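Local coordinates for protein beta-galactosidase (Marinomonas sp. ef1, PDB 6Y2K) that hydrolyses terminal beta-galactosyl groups from beta-galactosides, working as a cold-active, hexameric GH42 enzyme, at residues A[621-624]-A[628-631]; A[165-170]-A[211-216]; A[35-40]-A[139-144]. All coordinates share one frame; numbering follows the deposited sequence.

Interaction 1 of 3, residues A[621-624]-A[628-631]; sequences AFNY and TVVF
A621 meets F631, and N623 meets V629, where two antiparallel-running strand ends face each other in the C-terminal antiparallel beta domain. The segments run 157° apart, yet they do not pair as neighbours in one sheet: strand 618-623 lies between 610-615 and 649-655 in a four-stranded sheet, while 629-630 pairs with 644-645. The evidence is the spacing, with A621 CA 7.6 Å from F631 CA and N623 CA 7.7 Å from V629 CA. Side chains fill the interval, all four pointing toward the opposite segment.

The apolar contact is a single methyl against a ring. A621 CB lies 3.5 Å from F631 CD2 and 3.7 Å from F631 CE2, approaching the ring obliquely. F631 reaches it because its CG is anti to the backbone N (chi1 173°), and L645, L606 and V612 also touch the F631 side chain.

The polar side chain of N623 is held by partners beside the contact. Its OD1 bonds with S625 OG, and its ND2 with the backbone oxygens of N627 and L645, so the amide ties down the three-residue link and reaches strand 644-645, the partner of 629-630. With its rotation thus restricted, it lies against V629 through van der Waals contact alone: N623 ND2 is 3.6 Å from V629 CG2, the methyl that sits between backbone N and carbonyl carbon.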
loop_
_atom_site.group_PDB
_atom_site.type_symbol
_atom_site.label_atom_id
_atom_site.label_comp_id
_atom_site.label_asym_id
_atom_site.label_seq_id
_atom_site.Cartn_x
_atom_site.Cartn_y
_atom_site.Cartn_z
ATOM N N ALA A 621 -33.993 -19.794 4.387
ATOM C CA ALA A 621 -32.991 -18.731 4.461
ATOM C C ALA A 621 -31.687 -19.289 5.004
ATOM O O ALA A 621 -31.706 -20.123 5.902
ATOM C CB ALA A 621 -33.478 -17.600 5.340
ATOM N N PHE A 622 -30.572 -18.789 4.460
ATOM C CA PHE A 622 -29.214 -19.280 4.719
ATOM C C PHE A 622 -28.247 -18.126 4.966
ATOM O O PHE A 622 -28.327 -17.095 4.302
ATOM C CB PHE A 622 -28.711 -20.081 3.509
ATOM C CG PHE A 622 -29.623 -21.204 3.127
ATOM C CD1 PHE A 622 -29.538 -22.425 3.775
ATOM C CD2 PHE A 622 -30.603 -21.022 2.153
ATOM C CE1 PHE A 622 -30.406 -23.454 3.449
ATOM C CE2 PHE A 622 -31.467 -22.047 1.825
ATOM C CZ PHE A 622 -31.365 -23.266 2.470
ATOM N N ASN A 623 -27.325 -18.305 5.908
ATOM C CA ASN A 623 -26.297 -17.304 6.180
ATOM C C ASN A 623 -24.933 -17.972 6.056
ATOM O O ASN A 623 -24.528 -18.724 6.935
ATOM C CB ASN A 623 -26.488 -16.703 7.579
ATOM C CG ASN A 623 -25.486 -15.598 7.904
ATOM O OD1 ASN A 623 -24.686 -15.180 7.062
ATOM N ND2 ASN A 623 -25.540 -15.112 9.140
ATOM N N TYR A 624 -24.240 -17.672 4.958
ATOM C CA TYR A 624 -22.885 -18.154 4.694
ATOM C C TYR A 624 -21.781 -17.246 5.274
ATOM O O TYR A 624 -20.608 -17.593 5.184
ATOM C CB TYR A 624 -22.668 -18.318 3.172
ATOM C CG TYR A 624 -23.562 -19.356 2.509
ATOM C CD1 TYR A 624 -24.870 -19.042 2.137
ATOM C CD2 TYR A 624 -23.100 -20.644 2.245
ATOM C CE1 TYR A 624 -25.690 -19.977 1.535
ATOM C CE2 TYR A 624 -23.917 -21.592 1.638
ATOM C CZ TYR A 624 -25.217 -21.251 1.288
ATOM O OH TYR A 624 -26.061 -22.166 0.700
ATOM N N THR A 628 -23.895 -12.816 12.655
ATOM C CA THR A 628 -25.337 -12.895 12.772
ATOM C C THR A 628 -25.966 -11.772 11.955
ATOM O O THR A 628 -25.487 -10.645 11.974
ATOM C CB THR A 628 -25.775 -12.804 14.247
ATOM O OG1 THR A 628 -25.152 -13.864 14.986
ATOM C CG2 THR A 628 -27.300 -12.930 14.381
ATOM N N VAL A 629 -27.005 -12.095 11.200
ATOM C CA VAL A 629 -27.733 -11.094 10.422
ATOM C C VAL A 629 -29.214 -11.400 10.506
ATOM O O VAL A 629 -29.610 -12.553 10.643
ATOM C CB VAL A 629 -27.297 -11.034 8.939
ATOM C CG1 VAL A 629 -25.823 -10.692 8.821
ATOM C CG2 VAL A 629 -27.573 -12.340 8.223
ATOM N N VAL A 630 -30.022 -10.357 10.404
ATOM C CA VAL A 630 -31.457 -10.481 10.528
ATOM C C VAL A 630 -32.064 -10.685 9.145
ATOM O O VAL A 630 -31.779 -9.934 8.200
ATOM C CB VAL A 630 -32.041 -9.255 11.263
ATOM C CG1 VAL A 630 -33.562 -9.272 11.255
ATOM C CG2 VAL A 630 -31.509 -9.234 12.693
ATOM N N PHE A 631 -32.863 -11.745 9.023
ATOM C CA PHE A 631 -33.715 -11.954 7.854
ATOM C C PHE A 631 -35.131 -12.249 8.342
ATOM O O PHE A 631 -35.352 -13.197 9.089
ATOM C CB PHE A 631 -33.214 -13.104 6.965
ATOM C CG PHE A 631 -34.157 -13.439 5.847
ATOM C CD1 PHE A 631 -34.218 -12.641 4.720
ATOM C CD2 PHE A 631 -35.041 -14.518 5.956
ATOM C CE1 PHE A 631 -35.115 -12.917 3.700
ATOM C CE2 PHE A 631 -35.937 -14.801 4.942
ATOM C CZ PHE A 631 -35.976 -14.001 3.812
#

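Interaction 2 of 3, residues A[165-170]-A[211-216]; sequences AEKYGT and FQRCCS
K167 stretches its extended chain across the path of R213, at about a right angle, and overlaps it only at the extremity: K167 NZ stands 3.2 Å from R213 NH1 and 4.1 Å from R213 CZ. The approach to the guanidinium is oblique. Both atoms are donors, so neither bonds the other; what gathers them is the carboxylate of D210, whose OD1 makes a salt bridge with K167 NZ and with R213 NH1. The shared anion probably offsets the two positive charges. With CG anti to the backbone N (chi1 -179°) and the rest of the chain extended, the lysine carries NZ as far as the R213 guanidinium, and K167 CG lies 3.8 Å above the plane of the Y168 ring, over its centre. Y168 OH in turn bonds the other oxygen of D210, OD2.

The two helices, 154-168 and 205-233, both belong to the long connection between strands 134-138 and 238-244 of the TIM barrel. The first stops here: G169, with positive phi, leaves the helical conformation while its N still bonds A165 O at 2.8 Å, and T170 then N-caps helix 171-178.

Beyond the barrel, D419 and E502 belong to the trimerisation domain. R213 NE forms a salt bridge with D419, and R213 NH2 bonds the backbone oxygen of E502, whose carboxylate also pairs with K167 NZ.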
loop_
_atom_site.group_PDB
_atom_site.type_symbol
_atom_site.label_atom_id
_atom_site.label_comp_id
_atom_site.label_asym_id
_atom_site.label_seq_id
_atom_site.Cartn_x
_atom_site.Cartn_y
_atom_site.Cartn_z
ATOM N N ALA A 165 -18.104 -39.229 -40.424
ATOM C CA ALA A 165 -18.795 -39.770 -41.604
ATOM C C ALA A 165 -20.308 -39.769 -41.406
ATOM O O ALA A 165 -21.053 -39.375 -42.311
ATOM C CB ALA A 165 -18.291 -41.169 -41.949
ATOM N N GLU A 166 -20.748 -40.171 -40.214
ATOM C CA GLU A 166 -22.171 -40.153 -39.855
ATOM C C GLU A 166 -22.761 -38.734 -39.868
ATOM O O GLU A 166 -23.865 -38.533 -40.359
ATOM C CB GLU A 166 -22.363 -40.819 -38.483
ATOM C CG GLU A 166 -23.797 -40.954 -37.984
ATOM C CD GLU A 166 -24.705 -41.735 -38.921
ATOM O OE1 GLU A 166 -24.232 -42.714 -39.546
ATOM O OE2 GLU A 166 -25.901 -41.363 -39.028
ATOM N N LYS A 167 -22.025 -37.759 -39.341
ATOM C CA LYS A 167 -22.487 -36.369 -39.328
ATOM C C LYS A 167 -22.516 -35.727 -40.712
ATOM O O LYS A 167 -23.516 -35.121 -41.075
ATOM C CB LYS A 167 -21.626 -35.507 -38.392
ATOM C CG LYS A 167 -22.078 -34.056 -38.319
ATOM C CD LYS A 167 -21.384 -33.301 -37.200
ATOM C CE LYS A 167 -21.859 -31.861 -37.168
ATOM N NZ LYS A 167 -21.347 -31.122 -35.985
ATOM N N TYR A 168 -21.427 -35.842 -41.463
ATOM C CA TYR A 168 -21.260 -35.094 -42.718
ATOM C C TYR A 168 -21.581 -35.859 -44.011
ATOM O O TYR A 168 -21.861 -35.225 -45.047
ATOM C CB TYR A 168 -19.834 -34.522 -42.788
ATOM C CG TYR A 168 -19.603 -33.476 -41.724
ATOM C CD1 TYR A 168 -20.189 -32.220 -41.825
ATOM C CD2 TYR A 168 -18.847 -33.760 -40.583
ATOM C CE1 TYR A 168 -20.008 -31.256 -40.836
ATOM C CE2 TYR A 168 -18.663 -32.808 -39.588
ATOM C CZ TYR A 168 -19.241 -31.558 -39.716
ATOM O OH TYR A 168 -19.071 -30.608 -38.741
ATOM N N GLY A 169 -21.502 -37.192 -43.973
ATOM C CA GLY A 169 -21.710 -38.030 -45.161
ATOM C C GLY A 169 -20.491 -38.131 -46.066
ATOM O O GLY A 169 -19.995 -39.230 -46.318
ATOM N N THR A 170 -20.029 -36.989 -46.577
ATOM C CA THR A 170 -18.844 -36.908 -47.415
ATOM C C THR A 170 -17.793 -36.013 -46.764
ATOM O O THR A 170 -18.127 -35.078 -46.017
ATOM C CB THR A 170 -19.184 -36.328 -48.799
ATOM O OG1 THR A 170 -19.604 -34.969 -48.665
ATOM C CG2 THR A 170 -20.299 -37.130 -49.473
ATOM N N PHE A 211 -14.622 -32.731 -32.264
ATOM C CA PHE A 211 -13.946 -33.713 -31.418
ATOM C C PHE A 211 -14.570 -33.784 -30.014
ATOM O O PHE A 211 -14.819 -34.885 -29.500
ATOM C CB PHE A 211 -12.433 -33.462 -31.337
ATOM C CG PHE A 211 -11.694 -34.534 -30.597
ATOM C CD1 PHE A 211 -11.675 -35.832 -31.085
ATOM C CD2 PHE A 211 -11.042 -34.259 -29.402
ATOM C CE1 PHE A 211 -11.013 -36.838 -30.402
ATOM C CE2 PHE A 211 -10.364 -35.260 -28.719
ATOM C CZ PHE A 211 -10.360 -36.551 -29.217
ATOM N N GLN A 212 -14.840 -32.620 -29.411
ATOM C CA GLN A 212 -15.488 -32.566 -28.096
ATOM C C GLN A 212 -16.862 -33.214 -28.138
ATOM O O GLN A 212 -17.218 -33.977 -27.247
ATOM C CB GLN A 212 -15.629 -31.124 -27.595
ATOM C CG GLN A 212 -15.975 -31.001 -26.114
ATOM C CD GLN A 212 -14.758 -30.978 -25.198
ATOM O OE1 GLN A 212 -13.703 -30.476 -25.568
ATOM N NE2 GLN A 212 -14.910 -31.505 -23.989
ATOM N N ARG A 213 -17.625 -32.885 -29.177
ATOM C CA ARG A 213 -18.959 -33.439 -29.369
ATOM C C ARG A 213 -18.910 -34.955 -29.492
ATOM O O ARG A 213 -19.726 -35.660 -28.877
ATOM C CB ARG A 213 -19.618 -32.833 -30.610
ATOM C CG ARG A 213 -20.004 -31.370 -30.449
ATOM C CD ARG A 213 -20.096 -30.685 -31.802
ATOM N NE ARG A 213 -20.803 -29.404 -31.763
ATOM C CZ ARG A 213 -20.909 -28.567 -32.800
ATOM N NH1 ARG A 213 -20.345 -28.851 -33.970
ATOM N NH2 ARG A 213 -21.584 -27.423 -32.668
ATOM N N CYS A 214 -17.946 -35.455 -30.267
ATOM C CA CYS A 214 -17.793 -36.900 -30.460
ATOM C C CYS A 214 -17.449 -37.603 -29.146
ATOM O O CYS A 214 -18.098 -38.584 -28.783
ATOM C CB CYS A 214 -16.735 -37.197 -31.531
ATOM S SG CYS A 214 -16.403 -38.958 -31.753
ATOM N N CYS A 215 -16.445 -37.085 -28.429
ATOM C CA CYS A 215 -16.052 -37.634 -27.131
ATOM C C CYS A 215 -17.215 -37.626 -26.127
ATOM O O CYS A 215 -17.418 -38.605 -25.396
ATOM C CB CYS A 215 -14.829 -36.902 -26.563
ATOM S SG CYS A 215 -13.297 -37.231 -27.475
ATOM N N SER A 216 -17.984 -36.541 -26.114
ATOM C CA SER A 216 -19.173 -36.467 -25.276
ATOM C C SER A 216 -20.174 -37.563 -25.669
ATOM O O SER A 216 -20.711 -38.250 -24.807
ATOM C CB SER A 216 -19.828 -35.091 -25.382
ATOM O OG SER A 216 -20.975 -35.019 -24.559
#

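Interaction 3 of 3, residues A[35-40]-A[139-144]; sequences GEFSWS and TDNEYG
N141 lies against both E36 and F37, in a buried contact between loops that follow two strands of the TIM barrel.

The van der Waals part rests on three side chains. E36 CG is 3.6 Å from N141 OD1 and at the same time 3.9 Å above the F37 ring plane, over its centre. A first torsion of 83° sets this CG between backbone N and carbonyl carbon, and the bend at chi2 (-72°) brings OE2 to the water it shares with N141. F37 CZ comes within 3.3 Å of N141 ND2, with ring and amide planes 68° apart; the nitrogen approaches the ring obliquely.

Solvent supplies the polar link. One water lies 2.7 Å from E36 OE2 and 2.7 Å from N141 OD1, bonding to both, whereas those two oxygens are themselves 4.0 Å apart. E36 OE2 is also held by Y8 OH and by a salt bridge with R33, and N141 OD1 by N242 ND2, which fixes which end of the amide faces the water. With an alanine here instead of N141, the water and N242 would probably lose the acceptor they share, and a gap would open beside the F37 ring.

Within each loop, local bonds set the backbone. G35 O accepts from both S38 N and S38 OG, closing the type I turn that presents E36 and F37, and N141 N bonds D140 OD1 at 2.8 Å.

The Asn-Glu pair N141-E142 after the fourth barrel strand, 134-138, and E314 on the seventh, 310-315, which both touch, are consistent with the active-site mouth of a clan GH-A barrel; E142 OE1 binds a glycerol there. Helix 205-233 packs on T139, D140 and Y143, while W183 of a neighbouring subunit meets the F37 ring near helix 39-42.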
loop_
_atom_site.group_PDB
_atom_site.type_symbol
_atom_site.label_atom_id
_atom_site.label_comp_id
_atom_site.label_asym_id
_atom_site.label_seq_id
_atom_site.Cartn_x
_atom_site.Cartn_y
_atom_site.Cartn_z
ATOM N N GLY A 35 -20.991 -50.597 -3.856
ATOM C CA GLY A 35 -20.584 -51.468 -4.971
ATOM C C GLY A 35 -19.762 -50.914 -6.132
ATOM O O GLY A 35 -19.165 -51.700 -6.878
ATOM N N GLU A 36 -19.703 -49.591 -6.288
ATOM C CA GLU A 36 -19.110 -48.987 -7.504
ATOM C C GLU A 36 -17.587 -49.154 -7.677
ATOM O O GLU A 36 -17.079 -48.963 -8.783
ATOM C CB GLU A 36 -19.532 -47.508 -7.670
ATOM C CG GLU A 36 -18.740 -46.443 -6.894
ATOM C CD GLU A 36 -18.978 -46.418 -5.387
ATOM O OE1 GLU A 36 -19.718 -47.276 -4.834
ATOM O OE2 GLU A 36 -18.403 -45.516 -4.737
ATOM N N PHE A 37 -16.857 -49.487 -6.610
ATOM C CA PHE A 37 -15.417 -49.759 -6.721
ATOM C C PHE A 37 -15.031 -51.211 -6.403
ATOM O O PHE A 37 -13.861 -51.487 -6.107
ATOM C CB PHE A 37 -14.619 -48.807 -5.811
ATOM C CG PHE A 37 -14.805 -47.340 -6.129
ATOM C CD1 PHE A 37 -14.574 -46.851 -7.408
ATOM C CD2 PHE A 37 -15.146 -46.439 -5.128
ATOM C CE1 PHE A 37 -14.726 -45.499 -7.698
ATOM C CE2 PHE A 37 -15.275 -45.088 -5.406
ATOM C CZ PHE A 37 -15.068 -44.615 -6.690
ATOM N N SER A 38 -15.982 -52.143 -6.519
ATOM C CA SER A 38 -15.810 -53.510 -5.980
ATOM C C SER A 38 -15.398 -54.600 -6.993
ATOM O O SER A 38 -15.354 -55.772 -6.630
ATOM C CB SER A 38 -17.088 -53.940 -5.218
ATOM O OG SER A 38 -18.210 -54.079 -6.083
ATOM N N TRP A 39 -15.066 -54.236 -8.234
ATOM C CA TRP A 39 -14.753 -55.252 -9.256
ATOM C C TRP A 39 -13.637 -56.209 -8.826
ATOM O O TRP A 39 -13.776 -57.413 -9.011
ATOM C CB TRP A 39 -14.444 -54.626 -10.632
ATOM C CG TRP A 39 -14.623 -55.546 -11.836
ATOM C CD1 TRP A 39 -14.399 -56.899 -11.904
ATOM C CD2 TRP A 39 -15.014 -55.153 -13.164
ATOM N NE1 TRP A 39 -14.636 -57.365 -13.171
ATOM C CE2 TRP A 39 -15.014 -56.319 -13.966
ATOM C CE3 TRP A 39 -15.345 -53.929 -13.757
ATOM C CZ2 TRP A 39 -15.358 -56.299 -15.322
ATOM C CZ3 TRP A 39 -15.684 -53.911 -15.107
ATOM C CH2 TRP A 39 -15.693 -55.092 -15.873
ATOM N N SER A 40 -12.551 -55.711 -8.229
ATOM C CA SER A 40 -11.478 -56.619 -7.768
ATOM C C SER A 40 -11.919 -57.562 -6.633
ATOM O O SER A 40 -11.319 -58.620 -6.460
ATOM C CB SER A 40 -10.197 -55.869 -7.371
ATOM O OG SER A 40 -10.265 -55.319 -6.063
ATOM N N THR A 139 -24.882 -45.833 -12.446
ATOM C CA THR A 139 -23.977 -46.299 -13.499
ATOM C C THR A 139 -22.570 -45.751 -13.266
ATOM O O THR A 139 -22.397 -44.549 -13.132
ATOM C CB THR A 139 -24.450 -45.866 -14.891
ATOM O OG1 THR A 139 -24.701 -44.455 -14.898
ATOM C CG2 THR A 139 -25.721 -46.618 -15.274
ATOM N N ASP A 140 -21.576 -46.630 -13.187
ATOM C CA ASP A 140 -20.172 -46.213 -13.154
ATOM C C ASP A 140 -19.955 -45.292 -11.911
ATOM O O ASP A 140 -20.537 -45.550 -10.835
ATOM C CB ASP A 140 -19.829 -45.566 -14.516
ATOM C CG ASP A 140 -18.328 -45.519 -14.832
ATOM O OD1 ASP A 140 -17.680 -44.510 -14.437
ATOM O OD2 ASP A 140 -17.822 -46.427 -15.538
ATOM N N ASN A 141 -19.115 -44.265 -12.032
ATOM C CA ASN A 141 -18.856 -43.316 -10.950
ATOM C C ASN A 141 -18.129 -42.092 -11.511
ATOM O O ASN A 141 -16.973 -42.195 -11.914
ATOM C CB ASN A 141 -18.003 -43.940 -9.838
ATOM C CG ASN A 141 -17.901 -43.036 -8.620
ATOM O OD1 ASN A 141 -18.850 -42.936 -7.816
ATOM N ND2 ASN A 141 -16.761 -42.354 -8.481
ATOM N N GLU A 142 -18.822 -40.957 -11.549
ATOM C CA GLU A 142 -18.239 -39.668 -11.931
ATOM C C GLU A 142 -17.552 -39.728 -13.291
ATOM O O GLU A 142 -16.336 -39.555 -13.408
ATOM C CB GLU A 142 -17.274 -39.146 -10.847
ATOM C CG GLU A 142 -17.935 -38.749 -9.526
ATOM C CD GLU A 142 -16.989 -37.995 -8.594
ATOM O OE1 GLU A 142 -15.780 -38.305 -8.596
ATOM O OE2 GLU A 142 -17.445 -37.083 -7.858
ATOM N N TYR A 143 -18.357 -39.978 -14.321
ATOM C CA TYR A 143 -17.911 -39.906 -15.703
ATOM C C TYR A 143 -17.138 -38.617 -15.879
ATOM O O TYR A 143 -17.616 -37.557 -15.469
ATOM C CB TYR A 143 -19.095 -39.854 -16.685
ATOM C CG TYR A 143 -19.945 -41.103 -16.827
ATOM C CD1 TYR A 143 -19.376 -42.371 -16.885
ATOM C CD2 TYR A 143 -21.326 -41.003 -16.968
ATOM C CE1 TYR A 143 -20.164 -43.509 -17.047
ATOM C CE2 TYR A 143 -22.120 -42.133 -17.126
ATOM C CZ TYR A 143 -21.539 -43.381 -17.169
ATOM O OH TYR A 143 -22.334 -44.503 -17.328
ATOM N N GLY A 144 -15.952 -38.711 -16.478
ATOM C CA GLY A 144 -15.164 -37.531 -16.819
ATOM C C GLY A 144 -14.194 -37.068 -15.743
ATOM O O GLY A 144 -13.281 -36.298 -16.058
HETATM O O HOH W 1 -17.742 -42.956 -5.369
#

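From the N terminus, interaction 3 comes first, closing a loop of 98 residues between the ends of barrel strands 29-34 and 134-138. Interaction 2 follows, its 40 intervening residues lying wholly inside the next strand-to-strand connection, and interaction 1 closes a link of three residues near the C terminus, joining the four-stranded C-terminal sheet to the two-stranded sheet of 629-630 and 644-645. Each closes before the next opens, so none nest or cross. Interactions 2 and 3 lie closest, about 8 Å between nearest atoms, and helix 205-233 serves both: it supplies a segment of interaction 2 and packs on 139-144. Interaction 1 sits on the opposite side of the chain's centre from interaction 2.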